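Long-range contact in hypothetical protein TT1426 (Thermus thermophilus, PDB 1WD5), which is of unproven function but is probably a phosphoribosyltransferase, transferring phosphoribosyl groups: residues E23-V35 / V41-L53. Numbering follows the deposited sequence.
Sequences EAPVVLGLPRGGV and VARRLGGELDVVL
Val27 is held to strand 48-51 through both its backbone N and its O: the N donates to Glu48 O at 2.8 Å and the O receives Asp50 N. The same parallel ladder begins with Glu48 N on Pro25 O, the N-H almost in line with the carbonyl, and continues with Gly29 N to Asp50 O. It stretches at the far end, where Val52 N stands 3.3 Å from Gly29 O and well above the carbonyl plane (42°). CA-H...O contacts fill in between, such as Leu28 CA to Asp50 O at 3.4 Å.

On the face carrying Val27 and Leu49, helix 33-45 closes over the strands. Val27, with CG1 anti to its N (chi1 -173°), lays that methyl crosswise on Val41 CG1 at 4.0 Å while CG2 rests on Ala42 CA and CB. At the other end of the strands Val51 CG2, close against Gly29 O, meets Pro31 CG at 3.5 Å, a tight fit, and Val35 lies farther off.

The opposite face carries Leu28 and Asp50, side by side, with Leu28 CD2 3.7 Å from Asp50 CB. Beyond them Val52 CG1, wedged between its own N and carbonyl carbon (chi1 56°), reaches Leu30 CD1 at 3.5 Å. Both carboxylates find partners outside the two segments: buried Asp50 pairs with Arg110 and accepts Ala116 N, and Glu48 bridges to Arg113 and Arg121.

This is a beta-alpha-beta crossover, strand 26-29 to strand 48-59 through helix 33-45, in the Rossmann-like core expected of a type I phosphoribosyltransferase. Strand 122-126 pairs with the other edge of 26-29, and helices 6-17 and 196-204 pack beside helix 33-45, meeting Val41 and Val35 respectively.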
# COMPACT_ATOMS: atom_id res chain seq x y z
N GLU A 23 17.72 -2.78 -4.96
CA GLU A 23 18.11 -3.68 -6.04
C GLU A 23 16.93 -4.49 -6.57
O GLU A 23 16.32 -5.26 -5.83
CB GLU A 23 19.21 -4.63 -5.54
CG GLU A 23 20.42 -3.90 -5.00
CD GLU A 23 21.51 -4.84 -4.52
OE1 GLU A 23 21.22 -5.70 -3.65
OE2 GLU A 23 22.65 -4.72 -5.00
N ALA A 24 16.62 -4.30 -7.85
CA ALA A 24 15.50 -5.00 -8.49
C ALA A 24 14.37 -5.13 -7.47
O ALA A 24 13.96 -6.24 -7.12
CB ALA A 24 15.95 -6.37 -8.97
N PRO A 25 13.86 -4.00 -6.99
CA PRO A 25 12.78 -3.99 -6.00
C PRO A 25 11.43 -4.47 -6.49
O PRO A 25 11.11 -4.39 -7.67
CB PRO A 25 12.74 -2.53 -5.57
CG PRO A 25 13.03 -1.82 -6.86
CD PRO A 25 14.18 -2.62 -7.43
N VAL A 26 10.64 -5.01 -5.56
CA VAL A 26 9.29 -5.44 -5.86
C VAL A 26 8.50 -4.21 -5.42
O VAL A 26 8.53 -3.84 -4.24
CB VAL A 26 8.86 -6.64 -4.99
CG1 VAL A 26 7.41 -7.00 -5.27
CG2 VAL A 26 9.76 -7.83 -5.28
N VAL A 27 7.85 -3.55 -6.37
CA VAL A 27 7.07 -2.35 -6.07
C VAL A 27 5.61 -2.73 -5.91
O VAL A 27 4.95 -3.13 -6.88
CB VAL A 27 7.22 -1.32 -7.21
CG1 VAL A 27 6.54 -0.01 -6.83
CG2 VAL A 27 8.70 -1.08 -7.50
N LEU A 28 5.10 -2.60 -4.69
CA LEU A 28 3.72 -2.94 -4.38
C LEU A 28 2.83 -1.71 -4.32
O LEU A 28 3.08 -0.79 -3.54
CB LEU A 28 3.64 -3.68 -3.04
CG LEU A 28 4.48 -4.95 -2.92
CD1 LEU A 28 4.25 -5.58 -1.55
CD2 LEU A 28 4.10 -5.93 -4.03
N GLY A 29 1.79 -1.69 -5.15
CA GLY A 29 0.89 -0.56 -5.15
C GLY A 29 -0.43 -0.88 -4.48
O GLY A 29 -0.98 -1.96 -4.65
N LEU A 30 -0.94 0.06 -3.68
CA LEU A 30 -2.22 -0.13 -3.02
C LEU A 30 -3.31 0.17 -4.05
O LEU A 30 -3.22 1.14 -4.78
CB LEU A 30 -2.37 0.81 -1.83
CG LEU A 30 -1.69 0.42 -0.51
CD1 LEU A 30 -0.18 0.33 -0.69
CD2 LEU A 30 -2.02 1.47 0.55
N PRO A 31 -4.35 -0.67 -4.12
CA PRO A 31 -5.46 -0.48 -5.07
C PRO A 31 -6.21 0.81 -4.75
O PRO A 31 -6.35 1.15 -3.57
CB PRO A 31 -6.34 -1.71 -4.83
CG PRO A 31 -5.41 -2.72 -4.22
CD PRO A 31 -4.57 -1.88 -3.30
N ARG A 32 -6.66 1.55 -5.76
CA ARG A 32 -6.46 1.21 -7.17
C ARG A 32 -5.55 2.25 -7.84
O ARG A 32 -4.66 1.89 -8.61
CB ARG A 32 -7.81 1.15 -7.90
CG ARG A 32 -8.71 0.00 -7.44
CD ARG A 32 -9.87 -0.25 -8.40
NE ARG A 32 -10.86 0.83 -8.40
CZ ARG A 32 -11.78 1.01 -7.46
NH1 ARG A 32 -11.87 0.18 -6.42
NH2 ARG A 32 -12.64 2.02 -7.56
N GLY A 33 -5.77 3.53 -7.54
CA GLY A 33 -4.96 4.57 -8.13
C GLY A 33 -3.48 4.38 -7.83
O GLY A 33 -2.61 4.74 -8.63
N GLY A 34 -3.19 3.81 -6.66
CA GLY A 34 -1.82 3.58 -6.27
C GLY A 34 -1.07 2.64 -7.21
O GLY A 34 0.15 2.71 -7.32
N VAL A 35 -1.81 1.77 -7.89
CA VAL A 35 -1.18 0.82 -8.81
C VAL A 35 -0.61 1.57 -10.01
O VAL A 35 0.39 1.15 -10.57
CB VAL A 35 -2.19 -0.26 -9.28
CG1 VAL A 35 -1.54 -1.16 -10.32
CG2 VAL A 35 -2.65 -1.09 -8.09
N VAL A 41 6.74 3.64 -11.22
CA VAL A 41 7.96 3.51 -10.42
C VAL A 41 8.70 2.24 -10.81
O VAL A 41 9.91 2.27 -11.04
CB VAL A 41 7.64 3.44 -8.91
CG1 VAL A 41 8.88 3.01 -8.13
CG2 VAL A 41 7.16 4.80 -8.41
N ALA A 42 7.98 1.13 -10.89
CA ALA A 42 8.58 -0.14 -11.25
C ALA A 42 9.28 -0.07 -12.61
O ALA A 42 10.37 -0.62 -12.78
CB ALA A 42 7.51 -1.24 -11.27
N ARG A 43 8.66 0.61 -13.57
CA ARG A 43 9.26 0.74 -14.89
C ARG A 43 10.51 1.61 -14.89
O ARG A 43 11.46 1.35 -15.63
CB ARG A 43 8.23 1.29 -15.89
CG ARG A 43 7.07 0.33 -16.15
CD ARG A 43 5.95 0.96 -16.99
NE ARG A 43 4.88 -0.02 -17.19
CZ ARG A 43 4.98 -1.07 -17.99
NH1 ARG A 43 6.10 -1.28 -18.68
NH2 ARG A 43 3.99 -1.95 -18.07
N ARG A 44 10.53 2.65 -14.07
CA ARG A 44 11.68 3.54 -14.02
C ARG A 44 12.85 2.95 -13.22
O ARG A 44 14.00 3.21 -13.54
CB ARG A 44 11.29 4.91 -13.44
CG ARG A 44 10.13 5.56 -14.17
CD ARG A 44 10.41 7.00 -14.55
NE ARG A 44 9.43 7.50 -15.50
CZ ARG A 44 9.65 8.50 -16.35
NH1 ARG A 44 10.83 9.10 -16.36
NH2 ARG A 44 8.71 8.88 -17.20
N LEU A 45 12.54 2.16 -12.20
CA LEU A 45 13.60 1.55 -11.38
C LEU A 45 14.04 0.17 -11.87
O LEU A 45 14.95 -0.43 -11.30
CB LEU A 45 13.13 1.43 -9.93
CG LEU A 45 12.96 2.72 -9.11
CD1 LEU A 45 12.48 2.36 -7.71
CD2 LEU A 45 14.29 3.45 -9.03
N GLY A 46 13.41 -0.33 -12.92
CA GLY A 46 13.77 -1.65 -13.42
C GLY A 46 13.35 -2.72 -12.42
O GLY A 46 14.00 -3.75 -12.28
N GLY A 47 12.25 -2.46 -11.72
CA GLY A 47 11.75 -3.40 -10.74
C GLY A 47 10.58 -4.21 -11.25
O GLY A 47 10.31 -4.25 -12.46
N GLU A 48 9.87 -4.85 -10.33
CA GLU A 48 8.72 -5.69 -10.66
C GLU A 48 7.45 -5.16 -9.97
O GLU A 48 7.44 -4.93 -8.77
CB GLU A 48 9.00 -7.13 -10.22
CG GLU A 48 7.81 -8.06 -10.28
CD GLU A 48 8.20 -9.51 -10.09
OE1 GLU A 48 9.08 -9.79 -9.25
OE2 GLU A 48 7.63 -10.38 -10.78
N LEU A 49 6.39 -4.98 -10.75
CA LEU A 49 5.13 -4.46 -10.21
C LEU A 49 4.13 -5.53 -9.78
O LEU A 49 3.96 -6.55 -10.43
CB LEU A 49 4.48 -3.54 -11.25
CG LEU A 49 3.13 -2.86 -10.97
CD1 LEU A 49 2.00 -3.85 -11.12
CD2 LEU A 49 3.15 -2.23 -9.59
N ASP A 50 3.49 -5.27 -8.64
CA ASP A 50 2.46 -6.17 -8.13
C ASP A 50 1.57 -5.33 -7.23
O ASP A 50 1.84 -4.16 -6.96
CB ASP A 50 3.06 -7.34 -7.34
CG ASP A 50 2.04 -8.44 -7.05
OD1 ASP A 50 0.92 -8.37 -7.60
OD2 ASP A 50 2.36 -9.38 -6.29
N VAL A 51 0.48 -5.93 -6.77
CA VAL A 51 -0.45 -5.23 -5.92
C VAL A 51 -0.39 -5.83 -4.52
O VAL A 51 -0.10 -7.02 -4.36
CB VAL A 51 -1.88 -5.37 -6.47
CG1 VAL A 51 -2.27 -6.85 -6.53
CG2 VAL A 51 -2.85 -4.61 -5.60
N VAL A 52 -0.64 -5.01 -3.51
CA VAL A 52 -0.66 -5.49 -2.14
C VAL A 52 -2.14 -5.53 -1.79
O VAL A 52 -2.85 -4.54 -1.95
CB VAL A 52 0.12 -4.56 -1.17
CG1 VAL A 52 -0.40 -3.14 -1.23
CG2 VAL A 52 0.03 -5.11 0.25
N LEU A 53 -2.60 -6.70 -1.35
CA LEU A 53 -4.00 -6.92 -1.03
C LEU A 53 -4.17 -7.22 0.45
O LEU A 53 -3.88 -8.33 0.91
CB LEU A 53 -4.52 -8.07 -1.89
CG LEU A 53 -4.49 -7.76 -3.39
CD1 LEU A 53 -4.53 -9.05 -4.22
CD2 LEU A 53 -5.67 -6.86 -3.73